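Local coordinates for protein NBR1 homolog (Arabidopsis thaliana, PDB 6TGS) that probably acts as a receptor for autophagosomal degradation of ubiquitinated proteins, targets ubiquitinated aggregates formed under stress, and homodimerizes through its PB1 domain, at residues V10-G15 with A44-S49. The protein carries 3 engineered substitutions. Numbering follows the deposited sequence. Where two conformers were deposited one is given.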
loop_
_atom_site.group_PDB
_atom_site.type_symbol
_atom_site.label_atom_id
_atom_site.label_comp_id
_atom_site.label_asym_id
_atom_site.label_seq_id
_atom_site.Cartn_x
_atom_site.Cartn_y
_atom_site.Cartn_z
ATOM N N VAL A 10 7.087 -1.709 1.693
ATOM C CA VAL A 10 6.071 -1.546 0.660
ATOM C C VAL A 10 6.789 -1.344 -0.664
ATOM O O VAL A 10 7.674 -0.491 -0.773
ATOM C CB VAL A 10 5.129 -0.372 0.973
ATOM C CG1 VAL A 10 4.090 -0.204 -0.138
ATOM C CG2 VAL A 10 4.445 -0.598 2.311
ATOM N N LYS A 11 6.444 -2.152 -1.647
ATOM C CA LYS A 11 6.862 -1.921 -3.047
ATOM C C LYS A 11 5.680 -1.460 -3.923
ATOM O O LYS A 11 4.689 -2.136 -3.834
ATOM C CB LYS A 11 7.588 -3.152 -3.577
ATOM C CG LYS A 11 8.827 -3.501 -2.776
ATOM C CD LYS A 11 9.564 -4.681 -3.319
ATOM C CE LYS A 11 10.522 -5.245 -2.297
ATOM N NZ LYS A 11 10.969 -6.606 -2.666
ATOM N N VAL A 12 5.828 -0.510 -4.646
ATOM C CA VAL A 12 4.733 -0.008 -5.466
ATOM C C VAL A 12 5.166 -0.110 -6.918
ATOM O O VAL A 12 6.294 0.258 -7.261
ATOM C CB VAL A 12 4.363 1.442 -5.100
ATOM C CG1 VAL A 12 3.142 1.877 -5.892
ATOM C CG2 VAL A 12 4.097 1.568 -3.608
ATOM N N SER A 13 4.289 -0.638 -7.763
ATOM C CA SER A 13 4.551 -0.748 -9.188
ATOM C C SER A 13 3.626 0.177 -9.965
ATOM O O SER A 13 2.400 0.141 -9.788
ATOM C CB SER A 13 4.378 -2.187 -9.663
ATOM O OG SER A 13 4.687 -2.277 -11.037
ATOM N N TYR A 14 4.210 0.997 -10.830
ATOM C CA TYR A 14 3.426 1.801 -11.750
ATOM C C TYR A 14 4.237 2.004 -13.023
ATOM O O TYR A 14 5.443 2.242 -12.954
ATOM C CB TYR A 14 3.054 3.167 -11.143
ATOM C CG TYR A 14 2.311 4.075 -12.088
ATOM C CD1 TYR A 14 0.963 3.886 -12.339
ATOM C CD2 TYR A 14 2.960 5.130 -12.723
ATOM C CE1 TYR A 14 0.272 4.717 -13.206
ATOM C CE2 TYR A 14 2.275 5.969 -13.586
ATOM C CZ TYR A 14 0.932 5.754 -13.824
ATOM O OH TYR A 14 0.254 6.578 -14.689
ATOM N N GLY A 15 3.576 1.877 -14.169
ATOM C CA GLY A 15 4.253 2.114 -15.446
ATOM C C GLY A 15 5.527 1.320 -15.635
ATOM O O GLY A 15 6.543 1.875 -16.073
ATOM N N ALA A 44 3.512 11.323 -5.047
ATOM C CA ALA A 44 4.831 11.956 -5.097
ATOM C C ALA A 44 5.833 11.103 -5.873
ATOM O O ALA A 44 6.704 11.637 -6.580
ATOM C CB ALA A 44 5.329 12.220 -3.677
ATOM N N LEU A 45 5.737 9.774 -5.750
ATOM C CA LEU A 45 6.694 8.879 -6.397
ATOM C C LEU A 45 6.542 8.863 -7.905
ATOM O O LEU A 45 7.532 8.669 -8.618
ATOM C CB LEU A 45 6.538 7.444 -5.879
ATOM C CG LEU A 45 7.021 7.141 -4.462
ATOM C CD1 LEU A 45 6.590 5.730 -4.060
ATOM C CD2 LEU A 45 8.528 7.316 -4.350
ATOM N N PHE A 46 5.321 9.012 -8.418
ATOM C CA PHE A 46 5.073 8.785 -9.834
ATOM C C PHE A 46 4.477 10.004 -10.525
ATOM O O PHE A 46 4.040 9.899 -11.684
ATOM C CB PHE A 46 4.155 7.561 -10.009
ATOM C CG PHE A 46 4.773 6.262 -9.535
ATOM C CD1 PHE A 46 5.825 5.680 -10.237
ATOM C CD2 PHE A 46 4.322 5.634 -8.388
ATOM C CE1 PHE A 46 6.407 4.499 -9.799
ATOM C CE2 PHE A 46 4.897 4.444 -7.948
ATOM C CZ PHE A 46 5.941 3.874 -8.670
ATOM N N ASN A 47 4.443 11.152 -9.855
ATOM C CA ASN A 47 3.858 12.380 -10.386
ATOM C C ASN A 47 2.415 12.154 -10.834
ATOM O O ASN A 47 2.033 12.413 -11.977
ATOM C CB ASN A 47 4.699 12.962 -11.530
ATOM C CG ASN A 47 4.352 14.407 -11.806
ATOM O OD1 ASN A 47 4.049 15.155 -10.883
ATOM N ND2 ASN A 47 4.368 14.801 -13.077
ATOM N N LEU A 48 1.612 11.660 -9.900
ATOM C CA LEU A 48 0.177 11.498 -10.097
ATOM C C LEU A 48 -0.552 12.500 -9.206
ATOM O O LEU A 48 0.069 13.213 -8.422
ATOM C CB LEU A 48 -0.246 10.066 -9.769
ATOM C CG LEU A 48 0.688 8.909 -10.121
ATOM C CD1 LEU A 48 0.107 7.579 -9.633
ATOM C CD2 LEU A 48 0.966 8.856 -11.606
ATOM N N SER A 49 -1.885 12.549 -9.348
ATOM C CA SER A 49 -2.727 13.304 -8.421
ATOM C C SER A 49 -2.983 12.482 -7.165
ATOM O O SER A 49 -3.397 11.323 -7.255
ATOM C CB SER A 49 -4.076 13.664 -9.052
ATOM O OG SER A 49 -3.948 14.528 -10.161
#
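Apolar and aromatic packing of Val-12 and Tyr-14 against Phe-46 and Leu-48 joins the end of strand 8-14 to the C-terminal end of helix 35-46 in the ubiquitin-like fold of the PB1 domain. The main element is a CH-pi contact: CB of Tyr-14 stands 3.6 Å from the centroid of the Phe-46 ring, almost exactly on the ring normal. From there the two side chains slide past each other in opposite directions, the tyrosine ring passing back toward Phe-46 CB and the helix, because its CG lies anti to the backbone N (chi1 176°). The two planes are oblique at 54°, and CD2 of Tyr-14 lies 3.8 Å from CD1 of Phe-46. Leu-45 CB covers the opposite face of the Phe-46 ring, off centre, while Val-12, in one of its two conformers, sets CG1 3.7 Å from Phe-46 CE2, at the ring edge. With an alanine at Phe-46, Tyr-14 CB would probably lose the ring face it sits on, leaving a gap between strand and helix. Past the helix end, where Asn-47 takes positive phi, Leu-48 turns back and sets CD2 3.7 Å from Tyr-14 CE2. Val-12 also packs on Ile-42 of helix 35-46, Phe-21 of strand 17-23 and Val-89 of strand 84-90, while Phe-46 reaches Arg-19 on strand 17-23.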